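Local coordinates for protein kallikrein-10 (Homo sapiens, PDB 5LPE) that is a secreted, zymogen-like serine peptidase of the kallikrein subfamily that zinc inhibits and that has a tumour-suppressor role in breast and prostate cancer, at residues A[13-18]-A[146-151]; A[30-35]-A[195-200]; A[92-97]-A[168-173]; A[118-123]-A[220-225]. One frame throughout, in Å; residues are numbered along the deposited sequence.

How the contacts relate
Contact 2 lies nearest the middle of the molecule, where strand 26-35 of one beta-barrel faces strand 196-203 of the other, and the remaining contacts adjoin it. Contact 1, its centre 11 Å away, joins on through Trp17 O, which probably hydrogen-bonds Leu33 N at 3.1 Å. Contact 4, 12 Å from contact 2, connects through Gln198 O and Ile220 N, 2.9 Å apart. Contact 3 carries the zinc site; its centre is 14 Å from that of contact 2, and the Ile200 side chain is still only about 8 Å from the metal. Contacts 1 and 3 do not touch and lie on opposite sides of the chain's centre, 21 Å apart.

Contact 1: residues A[13-18]-A[146-151]; sequences GSQPWQ and LTCSSI
The carboxamide of Gln15 reaches the sulfur of Cys148 from an oblique direction. SG lies beyond the O/N end of the amide and about 2.6 Å off its plane, so it is met neither over the face nor flat at the edge. OE1 of Gln15 makes the shortest approach, 3.3 Å to Cys148 SG, while Gln15 NE2 stands 3.7 Å from the same atom. No hydrogen bond is made here, and the sulfur is already committed to a disulfide with Cys10. The bend of the Gln15 chain at chi2 (87°) turns the amide out toward the strand. Next to this pair, Leu146 presents its isopropyl fork to both glutamines. Its CD1 rests 3.9 Å from Gln18 CG and 4.2 Å from Gln15 CB, while its CD2 lies 4.1 Å from Gln18 NE2; the leucine and Gln18 chains run askew of one another. Gln18 starts out trans to its own N (chi1 -159°) and then folds at chi2, which lays its methylene against the leucine and lets NE2 make a weak hydrogen bond to Ala130 O. Both glutamines stand at the ends of a type I turn closed by Gln18 N to Gln15 O, 3.2 Å. This is the trypsin-like double barrel, in which Cys10 of the N-terminal stretch is tied to strand 147-153 of the second barrel and the turn leading into the first packs on that bridge.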
loop_
_atom_site.group_PDB
_atom_site.type_symbol
_atom_site.label_atom_id
_atom_site.label_comp_id
_atom_site.label_asym_id
_atom_site.label_seq_id
_atom_site.Cartn_x
_atom_site.Cartn_y
_atom_site.Cartn_z
ATOM N N GLY A 13 0.475 17.776 3.975
ATOM C CA GLY A 13 1.538 17.800 3.008
ATOM C C GLY A 13 2.354 16.528 2.984
ATOM O O GLY A 13 2.957 16.206 1.956
ATOM N N SER A 14 2.371 15.793 4.087
ATOM C CA SER A 14 2.970 14.472 4.097
ATOM C C SER A 14 2.134 13.535 3.232
ATOM O O SER A 14 1.014 13.861 2.822
ATOM C CB SER A 14 3.091 13.940 5.525
ATOM O OG SER A 14 1.850 14.025 6.203
ATOM N N GLN A 15 2.716 12.395 2.893
ATOM C CA GLN A 15 2.093 11.424 2.000
ATOM C C GLN A 15 1.679 12.004 0.646
ATOM O O GLN A 15 0.526 11.829 0.218
ATOM C CB GLN A 15 0.905 10.761 2.682
ATOM C CG GLN A 15 1.317 9.808 3.800
ATOM C CD GLN A 15 1.490 10.519 5.120
ATOM O OE1 GLN A 15 0.571 11.166 5.597
ATOM N NE2 GLN A 15 2.665 10.410 5.713
ATOM N N PRO A 16 2.592 12.660 -0.082
ATOM C CA PRO A 16 2.269 13.104 -1.450
ATOM C C PRO A 16 2.094 11.967 -2.433
ATOM O O PRO A 16 1.580 12.191 -3.533
ATOM C CB PRO A 16 3.477 13.968 -1.829
ATOM C CG PRO A 16 4.603 13.360 -1.065
ATOM C CD PRO A 16 4.002 12.940 0.255
ATOM N N TRP A 17 2.542 10.770 -2.088
ATOM C CA TRP A 17 2.419 9.568 -2.899
ATOM C C TRP A 17 1.117 8.811 -2.665
ATOM O O TRP A 17 0.872 7.815 -3.345
ATOM C CB TRP A 17 3.590 8.642 -2.577
ATOM C CG TRP A 17 3.761 8.516 -1.078
ATOM C CD1 TRP A 17 3.004 7.764 -0.231
ATOM C CD2 TRP A 17 4.718 9.200 -0.256
ATOM N NE1 TRP A 17 3.442 7.923 1.062
ATOM C CE2 TRP A 17 4.495 8.796 1.071
ATOM C CE3 TRP A 17 5.754 10.094 -0.518
ATOM C CZ2 TRP A 17 5.263 9.260 2.126
ATOM C CZ3 TRP A 17 6.506 10.549 0.525
ATOM C CH2 TRP A 17 6.263 10.135 1.829
ATOM N N GLN A 18 0.307 9.227 -1.696
ATOM C CA GLN A 18 -0.961 8.560 -1.425
ATOM C C GLN A 18 -1.896 8.656 -2.624
ATOM O O GLN A 18 -2.061 9.726 -3.214
ATOM C CB GLN A 18 -1.629 9.179 -0.196
ATOM C CG GLN A 18 -2.652 8.290 0.473
ATOM C CD GLN A 18 -2.024 7.103 1.186
ATOM O OE1 GLN A 18 -0.797 6.952 1.203
ATOM N NE2 GLN A 18 -2.871 6.257 1.796
ATOM N N LEU A 146 -6.673 11.961 6.209
ATOM C CA LEU A 146 -5.737 10.867 6.428
ATOM C C LEU A 146 -5.299 10.835 7.877
ATOM O O LEU A 146 -5.027 11.877 8.482
ATOM C CB LEU A 146 -4.496 10.991 5.543
ATOM C CG LEU A 146 -4.578 10.531 4.087
ATOM C CD1 LEU A 146 -3.276 10.814 3.332
ATOM C CD2 LEU A 146 -4.926 9.062 4.026
ATOM N N THR A 147 -5.195 9.635 8.413
ATOM C CA THR A 147 -4.674 9.432 9.749
ATOM C C THR A 147 -3.410 8.591 9.654
ATOM O O THR A 147 -3.339 7.647 8.862
ATOM C CB THR A 147 -5.738 8.771 10.645
ATOM O OG1 THR A 147 -6.342 7.677 9.945
ATOM C CG2 THR A 147 -6.822 9.781 11.009
ATOM N N CYS A 148 -2.406 8.947 10.441
ATOM C CA CYS A 148 -1.141 8.232 10.443
ATOM C C CYS A 148 -1.024 7.435 11.731
ATOM O O CYS A 148 -1.327 7.951 12.813
ATOM C CB CYS A 148 0.036 9.197 10.312
ATOM S SG CYS A 148 0.457 9.799 8.635
ATOM N N SER A 149 -0.597 6.179 11.606
ATOM C CA SER A 149 -0.390 5.271 12.726
ATOM C C SER A 149 0.982 4.641 12.556
ATOM O O SER A 149 1.335 4.202 11.453
ATOM C CB SER A 149 -1.454 4.173 12.790
ATOM O OG SER A 149 -2.741 4.655 12.449
ATOM N N SER A 150 1.757 4.621 13.632
ATOM C CA SER A 150 3.061 3.987 13.598
ATOM C C SER A 150 2.904 2.487 13.768
ATOM O O SER A 150 1.944 1.992 14.360
ATOM C CB SER A 150 3.985 4.575 14.670
ATOM O OG SER A 150 3.335 4.570 15.922
ATOM N N ILE A 151 3.837 1.753 13.195
ATOM C CA ILE A 151 3.695 0.310 13.087
ATOM C C ILE A 151 5.064 -0.292 13.301
ATOM O O ILE A 151 6.080 0.300 12.924
ATOM C CB ILE A 151 3.063 -0.094 11.718
ATOM C CG1 ILE A 151 1.871 -1.026 11.920
ATOM C CG2 ILE A 151 4.084 -0.741 10.835
ATOM C CD1 ILE A 151 0.906 -1.085 10.751
#

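Contact 2: residues A[30-35]-A[195-200]; sequences AGVLVD and ETLQGI
The interface between the two six-stranded antiparallel barrels of the trypsin fold is the setting: Val32 and Val34 of strand 26-35 face Leu197 and Ile200 of strand 196-203. Val32 and Leu197 carry the contact about equally. Val32 CG2 touches two methyl ends, 3.6 Å from Leu197 CD1 and 3.5 Å from Ile200 CD1, and its other branch, CG1, is 4.0 Å from Leu197 CD1. In both pairs the side chains pass flank to flank, pointing in opposite senses. Leu197 divides its fork: while CD1 serves Val32, CD2 comes within 4.1 Å of Val34 CG1, the two side chains set at a slant. Ile200 takes part by its tip alone. Its CB does not head for the opposite strand, but a chain folded at both torsions (chi1 -63°, chi2 -75°) brings CD1 back to the valine. A classic beta bulge at Gln198 and Gly199, both opposite Leu191, separates Leu197 from Ile200 and is consistent with residues three apart meeting the same valine. Leu114 and Pro190 also touch Val32 and Leu197, and Leu40 touches Val34 and Ile200. The chemistry is wholly apolar: no hydrogen bond joins the two segments, so methyl packing is what passes between the barrels here. The Ile200 side chain is about 7 Å from those of His44 and Asp95, so this apolar seam lies close to the probable charge relay residues.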
loop_
_atom_site.group_PDB
_atom_site.type_symbol
_atom_site.label_atom_id
_atom_site.label_comp_id
_atom_site.label_asym_id
_atom_site.label_seq_id
_atom_site.Cartn_x
_atom_site.Cartn_y
_atom_site.Cartn_z
ATOM N N ALA A 30 -6.510 1.655 -2.063
ATOM C CA ALA A 30 -5.450 2.640 -2.062
ATOM C C ALA A 30 -4.290 2.104 -2.886
ATOM O O ALA A 30 -4.293 0.958 -3.340
ATOM C CB ALA A 30 -5.025 2.972 -0.632
ATOM N N GLY A 31 -3.286 2.950 -3.065
ATOM C CA GLY A 31 -2.150 2.635 -3.918
ATOM C C GLY A 31 -1.071 3.666 -3.686
ATOM O O GLY A 31 -1.281 4.678 -3.013
ATOM N N VAL A 32 0.098 3.401 -4.238
ATOM C CA VAL A 32 1.199 4.335 -4.079
ATOM C C VAL A 32 1.677 4.794 -5.441
ATOM O O VAL A 32 1.711 4.027 -6.402
ATOM C CB VAL A 32 2.366 3.718 -3.297
ATOM C CG1 VAL A 32 3.120 4.812 -2.569
ATOM C CG2 VAL A 32 1.847 2.720 -2.358
ATOM N N LEU A 33 2.131 6.032 -5.491
ATOM C CA LEU A 33 2.741 6.570 -6.695
ATOM C C LEU A 33 4.219 6.219 -6.624
ATOM O O LEU A 33 4.956 6.749 -5.788
ATOM C CB LEU A 33 2.540 8.078 -6.770
ATOM C CG LEU A 33 2.871 8.705 -8.115
ATOM C CD1 LEU A 33 1.772 8.330 -9.087
ATOM C CD2 LEU A 33 2.989 10.204 -7.978
ATOM N N VAL A 34 4.638 5.282 -7.460
ATOM C CA VAL A 34 6.029 4.881 -7.514
ATOM C C VAL A 34 6.753 5.497 -8.699
ATOM O O VAL A 34 7.979 5.329 -8.826
ATOM C CB VAL A 34 6.108 3.339 -7.537
ATOM C CG1 VAL A 34 5.486 2.793 -6.268
ATOM C CG2 VAL A 34 5.336 2.776 -8.734
ATOM N N ASP A 35 6.029 6.182 -9.576
ATOM C CA ASP A 35 6.554 6.827 -10.761
ATOM C C ASP A 35 5.493 7.812 -11.218
ATOM O O ASP A 35 4.318 7.656 -10.891
ATOM C CB ASP A 35 6.867 5.801 -11.850
ATOM C CG ASP A 35 7.387 6.436 -13.098
ATOM O OD1 ASP A 35 8.555 6.842 -13.080
ATOM O OD2 ASP A 35 6.629 6.541 -14.083
ATOM N N GLU A 195 10.612 6.923 5.096
ATOM C CA GLU A 195 10.269 7.491 3.782
ATOM C C GLU A 195 10.701 6.593 2.619
ATOM O O GLU A 195 11.113 7.066 1.553
ATOM C CB GLU A 195 10.838 8.901 3.640
ATOM C CG GLU A 195 10.027 9.936 4.410
ATOM C CD GLU A 195 9.532 11.004 3.494
ATOM O OE1 GLU A 195 9.016 12.028 3.981
ATOM O OE2 GLU A 195 9.662 10.814 2.269
ATOM N N THR A 196 10.610 5.287 2.858
ATOM C CA THR A 196 10.683 4.221 1.867
ATOM C C THR A 196 9.382 3.414 1.901
ATOM O O THR A 196 8.673 3.381 2.910
ATOM C CB THR A 196 11.888 3.284 2.130
ATOM O OG1 THR A 196 12.342 3.473 3.472
ATOM C CG2 THR A 196 13.057 3.536 1.174
ATOM N N LEU A 197 9.094 2.743 0.786
ATOM C CA LEU A 197 7.921 1.893 0.647
ATOM C C LEU A 197 8.378 0.470 0.908
ATOM O O LEU A 197 9.057 -0.126 0.073
ATOM C CB LEU A 197 7.351 2.009 -0.761
ATOM C CG LEU A 197 6.166 1.137 -1.126
ATOM C CD1 LEU A 197 4.884 1.786 -0.618
ATOM C CD2 LEU A 197 6.178 1.010 -2.608
ATOM N N GLN A 198 8.037 -0.074 2.066
ATOM C CA GLN A 198 8.392 -1.455 2.311
ATOM C C GLN A 198 7.254 -2.451 2.057
ATOM O O GLN A 198 7.530 -3.646 1.906
ATOM C CB GLN A 198 8.939 -1.586 3.741
ATOM C CG GLN A 198 10.298 -0.875 3.948
ATOM C CD GLN A 198 11.454 -1.587 3.256
ATOM O OE1 GLN A 198 11.351 -2.758 2.888
ATOM N NE2 GLN A 198 12.551 -0.883 3.067
ATOM N N GLY A 199 6.002 -2.010 1.922
ATOM C CA GLY A 199 4.927 -2.978 1.820
ATOM C C GLY A 199 3.644 -2.426 1.248
ATOM O O GLY A 199 3.317 -1.250 1.430
ATOM N N ILE A 200 2.879 -3.305 0.609
ATOM C CA ILE A 200 1.505 -3.028 0.196
ATOM C C ILE A 200 0.573 -3.973 0.948
ATOM O O ILE A 200 0.803 -5.184 0.978
ATOM C CB ILE A 200 1.331 -3.176 -1.326
ATOM C CG1 ILE A 200 2.199 -2.142 -2.052
ATOM C CG2 ILE A 200 -0.144 -3.041 -1.700
ATOM C CD1 ILE A 200 1.651 -0.764 -2.002
#

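Contact 3: residues A[92-97]-A[168-173]; sequences DEHDLM and TNNMIC. With ZN (zinc ion), chain F.
This contact borders the zinc-bound catalytic cleft: segment 92-97 carries the metal site, and its Glu93 and His94 meet segment 168-173. Asp92 and Asp95 supply two of the protein ligands and His44 ND1 the third. Asp92 OD2 binds the zinc ion at 1.9 Å and Asp95 OD2 at 2.1 Å; the angle subtended at the metal by these two oxygens is about 124°. Each carboxylate uses one oxygen, since Asp92 OD1 stays 3.5 Å from the zinc and Asp95 OD1 lies farther off. With CG between its backbone N and carbonyl carbon (chi1 53°), Asp95 points OD2 at the zinc, and OD2 has a second partner in Ser202 OG. The imidazole of His94 offers its edge to Asn170, whose ND2 lies close to the ring plane and 3.3 Å from His94 CE1; ring and amide planes are tilted 44° apart, and the pair makes no hydrogen bond. The ring nitrogen ND1 of His94 is engaged instead by Tyr223 OH. Glu93 and Met171 meet more loosely and nearly perpendicular, Glu93 OE2 standing 4.1 Å from Met171 SD, whereas the other oxygen of that glutamate is hydrogen-bonded to Thr91 OG1. Asp95 and His44 belong, by similarity, to the charge relay system. In an active serine protease the histidine ND1 hydrogen-bonds the aspartate; here both are ligands of one zinc ion, with Asp92 drawn in as well. Such a bridge would be expected to take the histidine out of its catalytic role, consistent with zinc inhibition.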
loop_
_atom_site.group_PDB
_atom_site.type_symbol
_atom_site.label_atom_id
_atom_site.label_comp_id
_atom_site.label_asym_id
_atom_site.label_seq_id
_atom_site.Cartn_x
_atom_site.Cartn_y
_atom_site.Cartn_z
ATOM N N ASP A 92 -4.739 -14.169 -0.918
ATOM C CA ASP A 92 -4.060 -13.819 -2.158
ATOM C C ASP A 92 -2.563 -13.853 -1.939
ATOM O O ASP A 92 -2.041 -13.222 -1.014
ATOM C CB ASP A 92 -4.435 -12.427 -2.662
ATOM C CG ASP A 92 -5.789 -11.989 -2.234
ATOM O OD1 ASP A 92 -6.768 -12.348 -2.918
ATOM O OD2 ASP A 92 -5.856 -11.240 -1.239
ATOM N N GLU A 93 -1.859 -14.543 -2.811
ATOM C CA GLU A 93 -0.422 -14.641 -2.667
ATOM C C GLU A 93 0.252 -14.001 -3.877
ATOM O O GLU A 93 -0.192 -14.192 -5.019
ATOM C CB GLU A 93 -0.022 -16.104 -2.439
ATOM C CG GLU A 93 -0.752 -16.803 -1.230
ATOM C CD GLU A 93 -0.978 -15.933 0.057
ATOM O OE1 GLU A 93 -1.920 -16.259 0.830
ATOM O OE2 GLU A 93 -0.227 -14.959 0.329
ATOM N N HIS A 94 1.303 -13.211 -3.603
ATOM C CA HIS A 94 1.929 -12.312 -4.578
ATOM C C HIS A 94 0.952 -11.249 -5.081
ATOM O O HIS A 94 0.950 -10.914 -6.269
ATOM C CB HIS A 94 2.512 -13.062 -5.787
ATOM C CG HIS A 94 3.677 -13.953 -5.479
ATOM N ND1 HIS A 94 4.844 -13.492 -4.909
ATOM C CD2 HIS A 94 3.866 -15.277 -5.706
ATOM C CE1 HIS A 94 5.696 -14.496 -4.781
ATOM N NE2 HIS A 94 5.124 -15.590 -5.256
ATOM N N ASP A 95 0.125 -10.671 -4.202
ATOM C CA ASP A 95 -0.874 -9.755 -4.750
ATOM C C ASP A 95 -0.235 -8.378 -4.807
ATOM O O ASP A 95 -0.189 -7.642 -3.823
ATOM C CB ASP A 95 -2.197 -9.761 -3.981
ATOM C CG ASP A 95 -2.044 -9.525 -2.504
ATOM O OD1 ASP A 95 -0.907 -9.642 -1.992
ATOM O OD2 ASP A 95 -3.085 -9.248 -1.856
ATOM N N LEU A 96 0.157 -8.025 -6.024
ATOM C CA LEU A 96 0.801 -6.789 -6.423
ATOM C C LEU A 96 0.283 -6.497 -7.815
ATOM O O LEU A 96 0.161 -7.405 -8.636
ATOM C CB LEU A 96 2.322 -6.925 -6.456
ATOM C CG LEU A 96 3.096 -6.065 -5.474
ATOM C CD1 LEU A 96 2.531 -6.259 -4.095
ATOM C CD2 LEU A 96 4.558 -6.443 -5.544
ATOM N N MET A 97 -0.032 -5.244 -8.076
ATOM C CA MET A 97 -0.523 -4.873 -9.391
ATOM C C MET A 97 0.021 -3.485 -9.682
ATOM O O MET A 97 0.004 -2.609 -8.806
ATOM C CB MET A 97 -2.056 -4.909 -9.419
ATOM C CG MET A 97 -2.689 -4.551 -10.722
ATOM S SD MET A 97 -4.508 -4.576 -10.664
ATOM C CE MET A 97 -4.862 -3.503 -9.287
ATOM N N THR A 168 5.243 -17.021 4.851
ATOM C CA THR A 168 5.540 -15.607 4.907
ATOM C C THR A 168 6.486 -15.200 3.793
ATOM O O THR A 168 6.042 -14.886 2.678
ATOM C CB THR A 168 6.161 -15.251 6.246
ATOM O OG1 THR A 168 7.185 -14.277 6.017
ATOM C CG2 THR A 168 6.728 -16.500 6.934
ATOM N N ASN A 169 7.777 -15.229 4.088
ATOM C CA ASN A 169 8.895 -15.161 3.160
ATOM C C ASN A 169 8.948 -13.902 2.297
ATOM O O ASN A 169 9.922 -13.134 2.389
ATOM C CB ASN A 169 8.792 -16.375 2.230
ATOM C CG ASN A 169 10.143 -16.895 1.772
ATOM O OD1 ASN A 169 10.834 -17.594 2.511
ATOM N ND2 ASN A 169 10.521 -16.569 0.540
ATOM N N ASN A 170 7.818 -13.576 1.658
ATOM C CA ASN A 170 7.650 -12.398 0.824
ATOM C C ASN A 170 6.738 -11.371 1.492
ATOM O O ASN A 170 6.411 -10.341 0.881
ATOM C CB ASN A 170 7.183 -12.807 -0.580
ATOM C CG ASN A 170 8.299 -13.434 -1.391
ATOM O OD1 ASN A 170 9.444 -13.077 -1.218
ATOM N ND2 ASN A 170 7.964 -14.308 -2.323
ATOM N N MET A 171 6.336 -11.642 2.741
ATOM C CA MET A 171 5.442 -10.800 3.511
ATOM C C MET A 171 6.207 -10.164 4.649
ATOM O O MET A 171 7.275 -10.643 5.033
ATOM C CB MET A 171 4.315 -11.619 4.072
ATOM C CG MET A 171 3.888 -12.789 3.189
ATOM S SD MET A 171 2.452 -12.381 2.163
ATOM C CE MET A 171 3.127 -11.663 0.671
ATOM N N ILE A 172 5.675 -9.037 5.112
ATOM C CA ILE A 172 6.013 -8.474 6.402
ATOM C C ILE A 172 4.704 -8.275 7.145
ATOM O O ILE A 172 3.711 -7.833 6.561
ATOM C CB ILE A 172 6.819 -7.177 6.250
ATOM C CG1 ILE A 172 6.140 -6.291 5.243
ATOM C CG2 ILE A 172 8.187 -7.507 5.681
ATOM C CD1 ILE A 172 6.767 -4.954 5.140
ATOM N N CYS A 173 4.671 -8.720 8.392
ATOM C CA CYS A 173 3.557 -8.480 9.287
ATOM C C CYS A 173 3.846 -7.249 10.120
ATOM O O CYS A 173 4.907 -7.155 10.741
ATOM C CB CYS A 173 3.330 -9.693 10.175
ATOM S SG CYS A 173 2.450 -10.910 9.220
HETATM ZN ZN ZN F . -5.105 -9.585 -1.628
#

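Contact 4: residues A[118-123]-A[220-225]; sequences YRCAQP and ICKYMS
Cys120 and Cys221 are joined covalently, SG to SG at 2.0 Å, with a disulfide torsion of 99°. The two half-cystines approach it differently. Cys120 sets its sulfur beside the backbone N and trans to the carbonyl carbon, whereas Cys221 places its own between N and the carbonyl carbon (chi1 69°), the rotation that turns it to the loop. Van der Waals contacts flank the bridge. Cys221 CB sits 3.6 Å from Arg119 O, and the bent Lys222 chain comes alongside the sulfur, its CD 4.1 Å and its NZ 3.9 Å from Cys120 SG. Outside the two segments, the lysine's charged end pairs with a sulfate ion, probably from the crystallisation liquor. Polar bonds organise each side separately, as none crosses between the segments. In the loop, Gln122 NE2 makes a weak hydrogen bond to Cys120 O (3.2 Å, 123°), and the amide of Gln198 grips the backbone around the cysteine, through a hydrogen bond from NE2 to Arg119 O and a weak one from Ala121 N to OE1. In the other segment, Tyr223 N to Ile220 O at 3.0 Å closes the short 3-10 turn that carries Cys221, and Tyr223 then occupies the N-cap of helix 224-230. A disulfide from the linker between the two barrels to the turn leading into the C-terminal helix is found in trypsin and several kallikreins, and this surface contact matches it.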
loop_
_atom_site.group_PDB
_atom_site.type_symbol
_atom_site.label_atom_id
_atom_site.label_comp_id
_atom_site.label_asym_id
_atom_site.label_seq_id
_atom_site.Cartn_x
_atom_site.Cartn_y
_atom_site.Cartn_z
ATOM N N TYR A 118 15.442 0.286 -1.404
ATOM C CA TYR A 118 16.778 -0.130 -1.805
ATOM C C TYR A 118 17.340 -1.207 -0.879
ATOM O O TYR A 118 18.507 -1.594 -1.016
ATOM C CB TYR A 118 17.711 1.083 -1.880
ATOM C CG TYR A 118 17.804 1.881 -0.607
ATOM C CD1 TYR A 118 16.880 2.867 -0.304
ATOM C CD2 TYR A 118 18.825 1.649 0.297
ATOM C CE1 TYR A 118 16.976 3.591 0.851
ATOM C CE2 TYR A 118 18.928 2.370 1.461
ATOM C CZ TYR A 118 18.006 3.339 1.732
ATOM O OH TYR A 118 18.125 4.057 2.901
ATOM N N ARG A 119 16.514 -1.727 0.026
ATOM C CA ARG A 119 16.914 -2.461 1.217
ATOM C C ARG A 119 15.637 -2.999 1.856
ATOM O O ARG A 119 14.557 -2.432 1.668
ATOM C CB ARG A 119 17.647 -1.496 2.162
ATOM C CG ARG A 119 18.468 -2.033 3.312
ATOM C CD ARG A 119 18.872 -0.841 4.233
ATOM N NE ARG A 119 17.707 -0.151 4.806
ATOM C CZ ARG A 119 16.936 -0.663 5.768
ATOM N NH1 ARG A 119 17.206 -1.869 6.259
ATOM N NH2 ARG A 119 15.894 0.019 6.238
ATOM N N CYS A 120 15.765 -4.066 2.636
ATOM C CA CYS A 120 14.621 -4.663 3.317
ATOM C C CYS A 120 14.575 -4.178 4.759
ATOM O O CYS A 120 15.608 -4.069 5.427
ATOM C CB CYS A 120 14.674 -6.192 3.298
ATOM S SG CYS A 120 14.480 -6.996 1.691
ATOM N N ALA A 121 13.373 -3.881 5.228
ATOM C CA ALA A 121 13.198 -3.415 6.587
ATOM C C ALA A 121 13.172 -4.611 7.523
ATOM O O ALA A 121 12.607 -5.659 7.197
ATOM C CB ALA A 121 11.917 -2.596 6.707
ATOM N N GLN A 122 13.843 -4.470 8.648
ATOM C CA GLN A 122 13.985 -5.572 9.581
ATOM C C GLN A 122 12.918 -5.530 10.671
ATOM O O GLN A 122 12.384 -4.462 10.988
ATOM C CB GLN A 122 15.371 -5.555 10.209
ATOM C CG GLN A 122 16.488 -5.555 9.176
ATOM C CD GLN A 122 16.482 -6.782 8.272
ATOM O OE1 GLN A 122 16.129 -7.885 8.695
ATOM N NE2 GLN A 122 16.886 -6.592 7.017
ATOM N N PRO A 123 12.600 -6.684 11.254
ATOM C CA PRO A 123 11.751 -6.693 12.446
ATOM C C PRO A 123 12.283 -5.744 13.508
ATOM O O PRO A 123 13.483 -5.670 13.762
ATOM C CB PRO A 123 11.805 -8.151 12.908
ATOM C CG PRO A 123 12.065 -8.928 11.666
ATOM C CD PRO A 123 12.934 -8.046 10.795
ATOM N N ILE A 220 8.041 -5.398 -0.339
ATOM C CA ILE A 220 8.258 -4.793 -1.655
ATOM C C ILE A 220 9.723 -4.897 -2.097
ATOM O O ILE A 220 10.005 -4.893 -3.298
ATOM C CB ILE A 220 7.745 -3.335 -1.639
ATOM C CG1 ILE A 220 6.259 -3.290 -1.254
ATOM C CG2 ILE A 220 7.880 -2.661 -2.985
ATOM C CD1 ILE A 220 5.301 -4.038 -2.198
ATOM N N CYS A 221 10.669 -4.996 -1.152
ATOM C CA CYS A 221 12.094 -5.183 -1.429
ATOM C C CYS A 221 12.410 -6.535 -2.045
ATOM O O CYS A 221 13.568 -6.761 -2.413
ATOM C CB CYS A 221 12.919 -5.059 -0.151
ATOM S SG CYS A 221 12.632 -6.436 1.008
ATOM N N LYS A 222 11.440 -7.453 -2.102
ATOM C CA LYS A 222 11.591 -8.712 -2.821
ATOM C C LYS A 222 11.074 -8.654 -4.249
ATOM O O LYS A 222 11.269 -9.618 -4.995
ATOM C CB LYS A 222 10.848 -9.842 -2.094
ATOM C CG LYS A 222 11.066 -9.892 -0.582
ATOM C CD LYS A 222 12.535 -10.030 -0.248
ATOM C CE LYS A 222 12.733 -10.783 1.042
ATOM N NZ LYS A 222 14.192 -10.905 1.290
ATOM N N TYR A 223 10.349 -7.602 -4.612
ATOM C CA TYR A 223 9.725 -7.470 -5.923
ATOM C C TYR A 223 10.409 -6.463 -6.848
ATOM O O TYR A 223 9.884 -6.173 -7.927
ATOM C CB TYR A 223 8.233 -7.168 -5.737
ATOM C CG TYR A 223 7.522 -8.386 -5.167
ATOM C CD1 TYR A 223 7.483 -8.615 -3.802
ATOM C CD2 TYR A 223 6.949 -9.343 -6.002
ATOM C CE1 TYR A 223 6.868 -9.729 -3.278
ATOM C CE2 TYR A 223 6.315 -10.483 -5.475
ATOM C CZ TYR A 223 6.281 -10.659 -4.111
ATOM O OH TYR A 223 5.684 -11.762 -3.552
ATOM N N MET A 224 11.550 -5.898 -6.446
ATOM C CA MET A 224 12.130 -4.784 -7.199
ATOM C C MET A 224 12.470 -5.159 -8.644
ATOM O O MET A 224 12.341 -4.326 -9.550
ATOM C CB MET A 224 13.367 -4.253 -6.481
ATOM C CG MET A 224 13.019 -3.547 -5.194
ATOM S SD MET A 224 11.652 -2.460 -5.540
ATOM C CE MET A 224 12.484 -1.215 -6.539
ATOM N N SER A 225 12.915 -6.398 -8.878
ATOM C CA SER A 225 13.215 -6.823 -10.241
ATOM C C SER A 225 12.014 -6.624 -11.149
ATOM O O SER A 225 12.123 -6.017 -12.219
ATOM C CB SER A 225 13.658 -8.286 -10.260
ATOM O OG SER A 225 14.936 -8.438 -9.662
#